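PDB 6EO5: PpBBE-like 1 D396N from Physcomitrella patens subsp. patens, which probably oxidises cellobiose as a berberine bridge enzyme homologue of the VAO flavoprotein family, using a bicovalently attached FAD. Local coordinates for residues A[397-402]-A[406-411]; A[79-84]-A[324-329]; A[451-454]-A[459-462]; A[203-208]-A[466-471]. One frame throughout, in Å; residues are numbered along the deposited sequence.

Contact 1 of 4, residues A[397-402]-A[406-411]; sequences ASWSND and VTQTSY
Gln408 meets Trp399 and Ser398 through the full length of its side chain and carries most of this contact. Its CB lies 3.5 Å from CE3 of Trp399, approaching the indole obliquely. A bend at chi2 (-62°) then carries the chain past the ring to the end of the strand. The terminal amide stands nearly perpendicular to the indole, the two planes 86° apart. NE2 donates to Ser398 O at 2.7 Å with an N-H...O angle of 155°, coming in slightly tilted from the carbonyl plane. The same nitrogen also bonds to Ser359 O, so one amide group bridges two backbone carbonyls. On the backbone side, Gln408 O sits 3.6 Å from Ala397 CB. Thr409 follows, its OG1 3.8 Å from Trp399 CH2, although the hydroxyl is hydrogen-bonded to Ala405 O within its own helix. Further along the helix, Tyr411 turns the edge of its ring to Ala397, with CD2 4.2 Å from CB, while its OH is bonded to Met355 O. Helix 405-420 thus packs against strand 391-398 of the antiparallel sheet, giving the helix-backed sheet of the substrate-binding domain seen in VAO-family flavoenzymes.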
# COMPACT_ATOMS: atom_id res chain seq x y z
N ALA A 397 -8.27 5.19 -12.97
CA ALA A 397 -9.26 5.18 -14.04
C ALA A 397 -9.65 3.74 -14.36
O ALA A 397 -8.78 2.91 -14.62
CB ALA A 397 -8.74 5.86 -15.31
N SER A 398 -10.95 3.46 -14.34
CA SER A 398 -11.47 2.10 -14.43
C SER A 398 -12.28 1.91 -15.70
O SER A 398 -12.71 2.87 -16.35
CB SER A 398 -12.37 1.77 -13.22
OG SER A 398 -11.67 1.94 -12.00
N TRP A 399 -12.47 0.64 -16.06
CA TRP A 399 -13.36 0.28 -17.15
C TRP A 399 -13.88 -1.13 -16.92
O TRP A 399 -13.28 -1.93 -16.20
CB TRP A 399 -12.68 0.38 -18.52
CG TRP A 399 -11.42 -0.43 -18.74
CD1 TRP A 399 -11.32 -1.65 -19.36
CD2 TRP A 399 -10.07 -0.05 -18.39
NE1 TRP A 399 -10.00 -2.05 -19.41
CE2 TRP A 399 -9.22 -1.09 -18.83
CE3 TRP A 399 -9.51 1.06 -17.76
CZ2 TRP A 399 -7.83 -1.05 -18.64
CZ3 TRP A 399 -8.14 1.10 -17.58
CH2 TRP A 399 -7.31 0.05 -18.02
N SER A 400 -15.03 -1.41 -17.54
CA SER A 400 -15.65 -2.72 -17.52
C SER A 400 -15.72 -3.36 -18.90
O SER A 400 -16.19 -4.50 -19.02
CB SER A 400 -17.07 -2.62 -16.97
OG SER A 400 -17.90 -2.10 -18.00
N ASN A 401 -15.31 -2.64 -19.94
CA ASN A 401 -15.28 -3.13 -21.31
C ASN A 401 -13.94 -2.70 -21.89
O ASN A 401 -13.60 -1.51 -21.81
CB ASN A 401 -16.45 -2.55 -22.11
CG ASN A 401 -16.48 -3.01 -23.56
OD1 ASN A 401 -15.49 -3.46 -24.12
ND2 ASN A 401 -17.64 -2.87 -24.19
N ASP A 402 -13.20 -3.64 -22.47
CA ASP A 402 -11.86 -3.36 -22.98
C ASP A 402 -11.85 -2.32 -24.09
O ASP A 402 -10.79 -1.73 -24.35
CB ASP A 402 -11.20 -4.63 -23.48
CG ASP A 402 -11.13 -5.69 -22.42
OD1 ASP A 402 -10.93 -5.33 -21.23
OD2 ASP A 402 -11.29 -6.88 -22.77
N VAL A 406 -8.05 1.91 -23.81
CA VAL A 406 -7.10 2.89 -24.33
C VAL A 406 -7.52 4.32 -23.95
O VAL A 406 -6.67 5.15 -23.60
CB VAL A 406 -6.94 2.71 -25.85
CG1 VAL A 406 -6.06 3.81 -26.41
CG2 VAL A 406 -6.32 1.37 -26.13
N THR A 407 -8.82 4.62 -24.02
CA THR A 407 -9.25 5.97 -23.68
C THR A 407 -9.09 6.26 -22.19
O THR A 407 -8.75 7.38 -21.80
CB THR A 407 -10.69 6.20 -24.13
OG1 THR A 407 -11.51 5.18 -23.58
CG2 THR A 407 -10.80 6.15 -25.62
N GLN A 408 -9.31 5.25 -21.33
CA GLN A 408 -9.15 5.43 -19.89
C GLN A 408 -7.69 5.53 -19.50
O GLN A 408 -7.33 6.29 -18.59
CB GLN A 408 -9.81 4.28 -19.13
CG GLN A 408 -11.30 4.30 -19.16
CD GLN A 408 -11.87 5.54 -18.51
OE1 GLN A 408 -11.94 6.60 -19.13
NE2 GLN A 408 -12.27 5.42 -17.24
N THR A 409 -6.82 4.76 -20.17
CA THR A 409 -5.39 4.82 -19.90
C THR A 409 -4.81 6.15 -20.36
O THR A 409 -3.96 6.73 -19.67
CB THR A 409 -4.68 3.65 -20.58
OG1 THR A 409 -5.16 2.42 -20.04
CG2 THR A 409 -3.19 3.72 -20.36
N SER A 410 -5.24 6.64 -21.52
CA SER A 410 -4.80 7.94 -21.99
C SER A 410 -5.32 9.06 -21.11
O SER A 410 -4.61 10.03 -20.84
CB SER A 410 -5.25 8.15 -23.43
OG SER A 410 -4.36 7.50 -24.30
N TYR A 411 -6.56 8.93 -20.65
CA TYR A 411 -7.16 9.94 -19.78
C TYR A 411 -6.35 10.11 -18.50
O TYR A 411 -5.97 11.23 -18.14
CB TYR A 411 -8.60 9.55 -19.47
CG TYR A 411 -9.22 10.25 -18.30
CD1 TYR A 411 -9.51 11.61 -18.35
CD2 TYR A 411 -9.55 9.55 -17.15
CE1 TYR A 411 -10.09 12.25 -17.27
CE2 TYR A 411 -10.14 10.17 -16.07
CZ TYR A 411 -10.40 11.53 -16.14
OH TYR A 411 -10.98 12.15 -15.07

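Contact 2 of 4, residues A[79-84]-A[324-329]; sequences GGHSYE and VPFTTN. With FAD (flavin-adenine dinucleotide), chain C.
The flavin attachment site of this bicovalent oxidase brings Phe326, from a distant loop, obliquely against His81. His81 ND1 is bonded covalently to FAD C8M at 1.5 Å, with C8M, the former 8-methyl carbon, lying near the imidazole plane. The far nitrogen, NE2, is hydrogen-bonded to Thr144 OG1 and lies 3.4 Å from Phe326 CE1. The two ring centroids are 5.3 Å apart and the planes at 69°. Phe326 reaches this place with CG anti to its own backbone N (chi1 -165°), and CE1 also comes within 3.6 Å of Gly79 O. Successive backbone N-H groups wrap the pyrophosphate. Gly79 N donates to FAD O1P at 3.0 Å, and Gly80 N donates to FAD O2A at 2.9 Å. His81 N bonds to FAD O3P and Ser82 N to FAD O1A, and together these donors would help to neutralise the negative charge. Tyr83 comes up to the isoalloxazine, its OH 3.7 Å from FAD C9A, and is held there by Gln394 OE1 and by an edge-to-face pairing with Phe331. With an alanine here, the flavin is likely to lose a neighbour at this side and Gln394 OE1 its hydroxyl partner. The loop 79-84 links strands 74-77 and 95-98 of the FAD-binding domain, whereas 324-329 leads into the edge strand 331-338 of the seven-stranded sheet; a salt bridge from Glu84, which also pairs with Arg43, to Lys332 on that strand ties the two regions together.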
# COMPACT_ATOMS: atom_id res chain seq x y z
N GLY A 79 -1.43 -10.34 -0.38
CA GLY A 79 -2.85 -10.17 -0.61
C GLY A 79 -3.27 -9.98 -2.05
O GLY A 79 -4.47 -9.88 -2.32
N GLY A 80 -2.32 -9.90 -2.98
CA GLY A 80 -2.63 -9.80 -4.40
C GLY A 80 -3.25 -8.49 -4.85
O GLY A 80 -4.04 -8.49 -5.80
N HIS A 81 -2.91 -7.37 -4.21
CA HIS A 81 -3.49 -6.08 -4.56
C HIS A 81 -2.63 -5.26 -5.54
O HIS A 81 -2.97 -4.11 -5.81
CB HIS A 81 -3.76 -5.25 -3.30
CG HIS A 81 -5.11 -5.52 -2.71
ND1 HIS A 81 -6.19 -4.68 -2.91
CD2 HIS A 81 -5.56 -6.56 -1.97
CE1 HIS A 81 -7.25 -5.22 -2.33
NE2 HIS A 81 -6.89 -6.34 -1.74
N SER A 82 -1.55 -5.84 -6.09
CA SER A 82 -0.60 -5.07 -6.88
C SER A 82 -1.28 -4.40 -8.07
O SER A 82 -1.91 -5.08 -8.89
CB SER A 82 0.53 -5.96 -7.38
OG SER A 82 1.18 -5.37 -8.49
N TYR A 83 -1.13 -3.08 -8.17
CA TYR A 83 -1.84 -2.33 -9.20
C TYR A 83 -1.42 -2.73 -10.61
O TYR A 83 -2.16 -2.47 -11.56
CB TYR A 83 -1.64 -0.83 -9.01
CG TYR A 83 -2.42 -0.23 -7.85
CD1 TYR A 83 -3.25 -1.03 -7.05
CD2 TYR A 83 -2.34 1.12 -7.57
CE1 TYR A 83 -3.96 -0.49 -6.00
CE2 TYR A 83 -3.04 1.67 -6.53
CZ TYR A 83 -3.85 0.87 -5.75
OH TYR A 83 -4.54 1.45 -4.71
N GLU A 84 -0.26 -3.36 -10.75
CA GLU A 84 0.24 -3.83 -12.04
C GLU A 84 0.29 -5.35 -12.13
O GLU A 84 0.96 -5.89 -13.02
CB GLU A 84 1.61 -3.23 -12.31
CG GLU A 84 1.63 -1.72 -12.47
CD GLU A 84 1.15 -1.27 -13.84
OE1 GLU A 84 0.25 -1.92 -14.41
OE2 GLU A 84 1.67 -0.25 -14.35
N VAL A 324 -14.05 -10.20 5.03
CA VAL A 324 -14.39 -9.12 4.11
C VAL A 324 -14.29 -9.66 2.69
O VAL A 324 -13.24 -10.21 2.31
CB VAL A 324 -13.50 -7.89 4.31
CG1 VAL A 324 -13.97 -6.75 3.42
CG2 VAL A 324 -13.52 -7.47 5.79
N PRO A 325 -15.35 -9.58 1.91
CA PRO A 325 -15.34 -10.14 0.54
C PRO A 325 -14.25 -9.51 -0.32
O PRO A 325 -14.13 -8.29 -0.39
CB PRO A 325 -16.73 -9.80 0.00
CG PRO A 325 -17.57 -9.52 1.23
CD PRO A 325 -16.65 -9.00 2.28
N PHE A 326 -13.46 -10.36 -0.99
CA PHE A 326 -12.48 -9.86 -1.95
C PHE A 326 -13.19 -9.38 -3.21
O PHE A 326 -13.89 -10.16 -3.87
CB PHE A 326 -11.45 -10.93 -2.30
CG PHE A 326 -10.23 -10.38 -3.00
CD1 PHE A 326 -9.16 -9.88 -2.27
CD2 PHE A 326 -10.15 -10.35 -4.38
CE1 PHE A 326 -8.03 -9.37 -2.90
CE2 PHE A 326 -9.02 -9.85 -5.02
CZ PHE A 326 -7.96 -9.36 -4.26
N THR A 327 -13.02 -8.11 -3.55
CA THR A 327 -13.59 -7.55 -4.77
C THR A 327 -12.48 -7.21 -5.74
O THR A 327 -11.31 -7.06 -5.35
CB THR A 327 -14.43 -6.30 -4.46
OG1 THR A 327 -13.58 -5.30 -3.89
CG2 THR A 327 -15.52 -6.63 -3.46
N THR A 328 -12.84 -7.09 -7.01
CA THR A 328 -11.88 -6.85 -8.08
C THR A 328 -12.31 -5.65 -8.91
O THR A 328 -13.45 -5.19 -8.84
CB THR A 328 -11.72 -8.08 -8.98
OG1 THR A 328 -13.00 -8.47 -9.49
CG2 THR A 328 -11.15 -9.24 -8.19
N ASN A 329 -11.37 -5.14 -9.71
CA ASN A 329 -11.59 -4.00 -10.59
C ASN A 329 -10.67 -4.18 -11.80
O ASN A 329 -9.81 -5.06 -11.82
CB ASN A 329 -11.32 -2.69 -9.83
CG ASN A 329 -11.78 -1.45 -10.59
OD1 ASN A 329 -12.57 -1.53 -11.53
ND2 ASN A 329 -11.28 -0.28 -10.17
PA FAD C . 0.70 -8.21 -3.63
O1A FAD C . 0.19 -8.03 -5.05
O2A FAD C . 0.53 -9.63 -3.15
O5B FAD C . 2.21 -7.71 -3.40
C5B FAD C . 2.70 -6.53 -4.01
C4B FAD C . 4.20 -6.64 -4.28
O4B FAD C . 4.88 -7.05 -3.11
C3B FAD C . 4.51 -7.67 -5.35
O3B FAD C . 5.67 -7.26 -6.04
C2B FAD C . 4.84 -8.90 -4.54
O2B FAD C . 5.66 -9.79 -5.25
C1B FAD C . 5.52 -8.30 -3.32
N9A FAD C . 5.37 -9.23 -2.17
C8A FAD C . 4.20 -9.76 -1.69
N7A FAD C . 4.48 -10.58 -0.65
C5A FAD C . 5.82 -10.58 -0.46
C6A FAD C . 6.63 -11.24 0.44
N6A FAD C . 6.08 -12.05 1.34
N1A FAD C . 7.99 -11.05 0.41
C2A FAD C . 8.54 -10.21 -0.54
N3A FAD C . 7.73 -9.56 -1.45
C4A FAD C . 6.39 -9.74 -1.41
N1 FAD C . -1.97 1.52 0.01
C2 FAD C . -1.79 2.31 1.15
O2 FAD C . -0.67 2.72 1.51
N3 FAD C . -2.90 2.64 1.91
C4 FAD C . -4.15 2.20 1.55
O4 FAD C . -5.12 2.50 2.25
C4X FAD C . -4.33 1.42 0.42
N5 FAD C . -5.59 0.96 0.09
C5X FAD C . -5.72 -0.07 -0.83
C6 FAD C . -6.98 -0.62 -1.05
C7 FAD C . -7.16 -1.74 -1.88
C7M FAD C . -8.54 -2.33 -2.08
C8 FAD C . -6.04 -2.23 -2.59
C8M FAD C . -6.19 -3.36 -3.60
C9 FAD C . -4.80 -1.59 -2.43
C9A FAD C . -4.61 -0.52 -1.54
N10 FAD C . -3.39 0.16 -1.38
C10 FAD C . -3.23 1.04 -0.34
C1' FAD C . -2.17 -0.25 -2.14
C2' FAD C . -1.44 -1.33 -1.35
O2' FAD C . -0.69 -0.81 -0.27
C3' FAD C . -0.51 -2.06 -2.29
O3' FAD C . -1.32 -2.59 -3.30
C4' FAD C . 0.26 -3.14 -1.53
O4' FAD C . 1.53 -3.30 -2.14
C5' FAD C . -0.53 -4.45 -1.51
O5' FAD C . 0.18 -5.52 -0.93
P FAD C . -0.35 -7.03 -1.20
O1P FAD C . 0.46 -8.00 -0.38
O2P FAD C . -1.83 -7.19 -0.98
O3P FAD C . -0.20 -7.17 -2.79

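Contact 3 of 4, residues A[451-454]-A[459-462]; sequences AGKK and QNVF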
# COMPACT_ATOMS: atom_id res chain seq x y z
N ALA A 451 23.25 -1.60 -5.17
CA ALA A 451 24.34 -2.26 -4.45
C ALA A 451 23.84 -3.45 -3.65
O ALA A 451 24.42 -4.54 -3.70
CB ALA A 451 25.03 -1.26 -3.54
N GLY A 452 22.74 -3.27 -2.90
CA GLY A 452 22.21 -4.36 -2.12
C GLY A 452 21.61 -5.46 -2.97
O GLY A 452 21.63 -6.63 -2.57
N LYS A 453 21.07 -5.11 -4.13
CA LYS A 453 20.55 -6.13 -5.04
C LYS A 453 21.69 -6.99 -5.57
O LYS A 453 21.56 -8.21 -5.67
CB LYS A 453 19.78 -5.45 -6.18
CG LYS A 453 19.35 -6.37 -7.32
CD LYS A 453 18.28 -7.35 -6.90
CE LYS A 453 17.75 -8.12 -8.10
NZ LYS A 453 16.73 -9.12 -7.74
N LYS A 454 22.83 -6.36 -5.90
CA LYS A 454 23.99 -7.11 -6.38
C LYS A 454 24.45 -8.10 -5.32
O LYS A 454 24.77 -9.26 -5.62
CB LYS A 454 25.12 -6.16 -6.74
CG LYS A 454 24.82 -5.27 -7.94
CD LYS A 454 25.88 -4.17 -8.12
CE LYS A 454 26.53 -4.24 -9.51
NZ LYS A 454 26.90 -2.89 -10.02
N GLN A 459 22.35 -13.26 -9.38
CA GLN A 459 21.77 -13.93 -10.53
C GLN A 459 20.40 -13.38 -10.92
O GLN A 459 19.81 -13.90 -11.88
CB GLN A 459 21.61 -15.44 -10.27
CG GLN A 459 22.82 -16.13 -9.68
CD GLN A 459 24.10 -15.72 -10.36
OE1 GLN A 459 24.18 -15.65 -11.60
NE2 GLN A 459 25.13 -15.44 -9.56
N ASN A 460 19.88 -12.39 -10.20
CA ASN A 460 18.57 -11.80 -10.50
C ASN A 460 17.48 -12.86 -10.52
O ASN A 460 16.62 -12.89 -11.40
CB ASN A 460 18.62 -11.03 -11.83
CG ASN A 460 17.49 -10.02 -11.97
OD1 ASN A 460 17.03 -9.44 -10.99
ND2 ASN A 460 17.04 -9.82 -13.20
N VAL A 461 17.53 -13.77 -9.54
CA VAL A 461 16.51 -14.81 -9.42
C VAL A 461 15.13 -14.20 -9.27
O VAL A 461 14.16 -14.64 -9.91
CB VAL A 461 16.82 -15.72 -8.21
CG1 VAL A 461 15.74 -16.78 -8.07
CG2 VAL A 461 18.20 -16.35 -8.35
N PHE A 462 15.01 -13.18 -8.41
CA PHE A 462 13.76 -12.50 -8.10
C PHE A 462 13.68 -11.21 -8.92
O PHE A 462 14.39 -10.23 -8.61
CB PHE A 462 13.67 -12.18 -6.61
CG PHE A 462 13.71 -13.39 -5.71
CD1 PHE A 462 12.68 -14.32 -5.73
CD2 PHE A 462 14.74 -13.55 -4.79
CE1 PHE A 462 12.70 -15.42 -4.88
CE2 PHE A 462 14.76 -14.65 -3.93
CZ PHE A 462 13.74 -15.58 -3.98
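Lys453 NZ is gripped by several oxygens at once. The shortest bond across the contact is to Phe462 O at 2.7 Å, with the donor tilted 17° from the carbonyl plane; a weak bond runs to Asn460 OD1 at 3.3 Å. Two further partners complete the grip, the carboxylate OD2 of Asp457 through a salt bridge and the carbonyl O of Ser204. The lysine chain leaves its helix with CG anti to the backbone N (chi1 172°), bends at chi2 (69°) and then runs extended, so that CE passes 3.3 Å from Asn460 OD1 and the ammonium arrives beside the loop backbone. Its aliphatic part packs on Ile468 and Leu470. Asp457 is engaged from the loop side as well, accepting the N-H groups of Val461 and Phe462, and so positions both the ammonium and the chain it holds. A methionine in place of Lys453 would probably leave Asp457 without its counter-charge and the Phe462 and Ser204 carbonyls without their shared donor. Because the amine is enclosed by a carboxylate and carbonyls, its positive charge is likely to be stabilised, and a single cation pins helix 446-456 to the loop that follows it.

Contact 4 of 4, residues A[203-208]-A[466-471]; sequences TSYGIV and QSIPLK. With FAD (flavin-adenine dinucleotide), chain C.
Ser204 and Ile468 are joined by the one hydrogen bond that passes directly between the segments: Ile468 N donates to Ser204 OG at 2.9 Å, nearly straight at 160°. The hydroxyl is set for this by lying anti to the carbonyl carbon of Ser204 (chi1 -74°), a position that also brings OG within 3.2 Å of Ser467 CA. Van der Waals contact is made by Ile468, whose CG1 reaches obliquely toward the Tyr205 ring, 3.6 Å from OH and 4.0 Å from CE1. The phenol oxygen itself is hydrogen-bonded to Leu449 O on helix 446-456, where Ile468 also packs. The residues Thr203 to Gly206 form a type I beta turn, closed by Gly206 N to Thr203 O, that leads into strand 207-217, so that Thr203 at its start and Val208 beyond it both reach the adenine of FAD. Cofactor recognition here rests largely on backbone groups: Thr203 N donates to FAD N3A at 3.0 Å, Val208 N to FAD N1A, and the exocyclic amine N6A of FAD to Val208 O at 3.0 Å, along an almost linear path (175°). Val208 CB lies 3.6 Å from FAD N1A.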
# COMPACT_ATOMS: atom_id res chain seq x y z
N THR A 203 9.44 -8.30 -3.56
CA THR A 203 10.08 -9.30 -4.42
C THR A 203 11.61 -9.19 -4.50
O THR A 203 12.31 -10.19 -4.35
CB THR A 203 9.49 -9.24 -5.83
OG1 THR A 203 8.19 -9.85 -5.83
CG2 THR A 203 10.39 -9.96 -6.85
N SER A 204 12.12 -7.97 -4.69
CA SER A 204 13.46 -7.78 -5.26
C SER A 204 14.58 -8.43 -4.46
O SER A 204 15.65 -8.69 -5.02
CB SER A 204 13.76 -6.28 -5.42
OG SER A 204 13.04 -5.72 -6.51
N TYR A 205 14.37 -8.70 -3.16
CA TYR A 205 15.44 -9.20 -2.30
C TYR A 205 15.14 -10.57 -1.70
O TYR A 205 15.91 -11.04 -0.87
CB TYR A 205 15.73 -8.21 -1.17
CG TYR A 205 16.19 -6.87 -1.68
CD1 TYR A 205 15.27 -5.87 -1.96
CD2 TYR A 205 17.53 -6.61 -1.90
CE1 TYR A 205 15.68 -4.64 -2.45
CE2 TYR A 205 17.95 -5.38 -2.39
CZ TYR A 205 17.03 -4.40 -2.66
OH TYR A 205 17.45 -3.18 -3.13
N GLY A 206 14.06 -11.22 -2.11
CA GLY A 206 13.73 -12.51 -1.56
C GLY A 206 12.31 -12.53 -1.04
O GLY A 206 11.54 -11.58 -1.23
N ILE A 207 11.97 -13.61 -0.36
CA ILE A 207 10.60 -13.88 0.07
C ILE A 207 10.55 -13.69 1.58
O ILE A 207 11.03 -14.54 2.33
CB ILE A 207 10.14 -15.28 -0.35
CG1 ILE A 207 10.24 -15.40 -1.87
CG2 ILE A 207 8.74 -15.55 0.17
CD1 ILE A 207 9.76 -16.69 -2.42
N VAL A 208 9.98 -12.57 2.03
CA VAL A 208 9.78 -12.34 3.45
C VAL A 208 8.78 -13.35 3.99
O VAL A 208 7.70 -13.53 3.41
CB VAL A 208 9.32 -10.90 3.72
CG1 VAL A 208 8.93 -10.72 5.19
CG2 VAL A 208 10.41 -9.91 3.35
N GLN A 466 9.59 -4.00 -12.53
CA GLN A 466 10.16 -2.89 -11.78
C GLN A 466 10.89 -3.37 -10.53
O GLN A 466 10.84 -2.74 -9.47
CB GLN A 466 9.10 -1.86 -11.43
CG GLN A 466 8.87 -0.84 -12.55
CD GLN A 466 7.57 -0.09 -12.41
OE1 GLN A 466 6.50 -0.69 -12.36
NE2 GLN A 466 7.66 1.24 -12.34
N SER A 467 11.61 -4.49 -10.63
CA SER A 467 12.50 -4.90 -9.56
C SER A 467 13.77 -4.04 -9.54
O SER A 467 14.14 -3.41 -10.54
CB SER A 467 12.88 -6.38 -9.72
OG SER A 467 13.27 -6.70 -11.05
N ILE A 468 14.42 -4.00 -8.39
CA ILE A 468 15.67 -3.24 -8.32
C ILE A 468 16.67 -3.85 -9.30
O ILE A 468 16.83 -5.09 -9.33
CB ILE A 468 16.22 -3.22 -6.88
CG1 ILE A 468 15.16 -2.70 -5.90
CG2 ILE A 468 17.45 -2.35 -6.78
CD1 ILE A 468 14.69 -1.27 -6.14
N PRO A 469 17.31 -3.07 -10.16
CA PRO A 469 18.22 -3.63 -11.16
C PRO A 469 19.59 -3.95 -10.59
O PRO A 469 19.94 -3.58 -9.48
CB PRO A 469 18.31 -2.51 -12.21
CG PRO A 469 18.09 -1.27 -11.42
CD PRO A 469 17.10 -1.62 -10.35
N LEU A 470 20.39 -4.65 -11.41
CA LEU A 470 21.76 -5.00 -11.08
C LEU A 470 22.80 -4.02 -11.63
O LEU A 470 23.94 -4.04 -11.17
CB LEU A 470 22.08 -6.42 -11.56
CG LEU A 470 21.41 -7.55 -10.75
CD1 LEU A 470 21.32 -8.82 -11.55
CD2 LEU A 470 22.18 -7.83 -9.48
N LYS A 471 22.44 -3.17 -12.59
CA LYS A 471 23.38 -2.22 -13.19
C LYS A 471 23.20 -0.84 -12.58
O LYS A 471 22.10 -0.29 -12.59
CB LYS A 471 23.19 -2.14 -14.71
CG LYS A 471 23.40 -3.43 -15.48
CD LYS A 471 23.11 -3.21 -16.97
CE LYS A 471 21.72 -2.58 -17.19
NZ LYS A 471 21.32 -2.50 -18.63
PA FAD C . 0.70 -8.21 -3.63
O1A FAD C . 0.19 -8.03 -5.05
O2A FAD C . 0.53 -9.63 -3.15
O5B FAD C . 2.21 -7.71 -3.40
C5B FAD C . 2.70 -6.53 -4.01
C4B FAD C . 4.20 -6.64 -4.28
O4B FAD C . 4.88 -7.05 -3.11
C3B FAD C . 4.51 -7.67 -5.35
O3B FAD C . 5.67 -7.26 -6.04
C2B FAD C . 4.84 -8.90 -4.54
O2B FAD C . 5.66 -9.79 -5.25
C1B FAD C . 5.52 -8.30 -3.32
N9A FAD C . 5.37 -9.23 -2.17
C8A FAD C . 4.20 -9.76 -1.69
N7A FAD C . 4.48 -10.58 -0.65
C5A FAD C . 5.82 -10.58 -0.46
C6A FAD C . 6.63 -11.24 0.44
N6A FAD C . 6.08 -12.05 1.34
N1A FAD C . 7.99 -11.05 0.41
C2A FAD C . 8.54 -10.21 -0.54
N3A FAD C . 7.73 -9.56 -1.45
C4A FAD C . 6.39 -9.74 -1.41
N1 FAD C . -1.97 1.52 0.01
C2 FAD C . -1.79 2.31 1.15
O2 FAD C . -0.67 2.72 1.51
N3 FAD C . -2.90 2.64 1.91
C4 FAD C . -4.15 2.20 1.55
O4 FAD C . -5.12 2.50 2.25
C4X FAD C . -4.33 1.42 0.42
N5 FAD C . -5.59 0.96 0.09
C5X FAD C . -5.72 -0.07 -0.83
C6 FAD C . -6.98 -0.62 -1.05
C7 FAD C . -7.16 -1.74 -1.88
C7M FAD C . -8.54 -2.33 -2.08
C8 FAD C . -6.04 -2.23 -2.59
C8M FAD C . -6.19 -3.36 -3.60
C9 FAD C . -4.80 -1.59 -2.43
C9A FAD C . -4.61 -0.52 -1.54
N10 FAD C . -3.39 0.16 -1.38
C10 FAD C . -3.23 1.04 -0.34
C1' FAD C . -2.17 -0.25 -2.14
C2' FAD C . -1.44 -1.33 -1.35
O2' FAD C . -0.69 -0.81 -0.27
C3' FAD C . -0.51 -2.06 -2.29
O3' FAD C . -1.32 -2.59 -3.30
C4' FAD C . 0.26 -3.14 -1.53
O4' FAD C . 1.53 -3.30 -2.14
C5' FAD C . -0.53 -4.45 -1.51
O5' FAD C . 0.18 -5.52 -0.93
P FAD C . -0.35 -7.03 -1.20
O1P FAD C . 0.46 -8.00 -0.38
O2P FAD C . -1.83 -7.19 -0.98
O3P FAD C . -0.20 -7.17 -2.79

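Overall arrangement
All four contacts are largely buried, but contact 2 lies deepest, its centre about 11 Å from that of the chain, against about 22 and 23 Å for the centres of contacts 1 and 3. Contact 2 holds the flavin and the pyrophosphate of FAD, contact 4 the adenine. Contacts 3 and 4 are immediate neighbours, centres about 6 Å apart, with Phe462 packing on the 203-206 turn. Contact 1 lies on the seven-stranded antiparallel sheet, whose edge strand 331-338 follows segment 324-329, and meets contact 2 through a probable hydrogen bond of Ser398 OG with Asn329 ND2. Their chemistry differs accordingly: an amide on carbonyls, an oblique aromatic contact beside a covalent flavin link, a buried charge, and a serine acceptor.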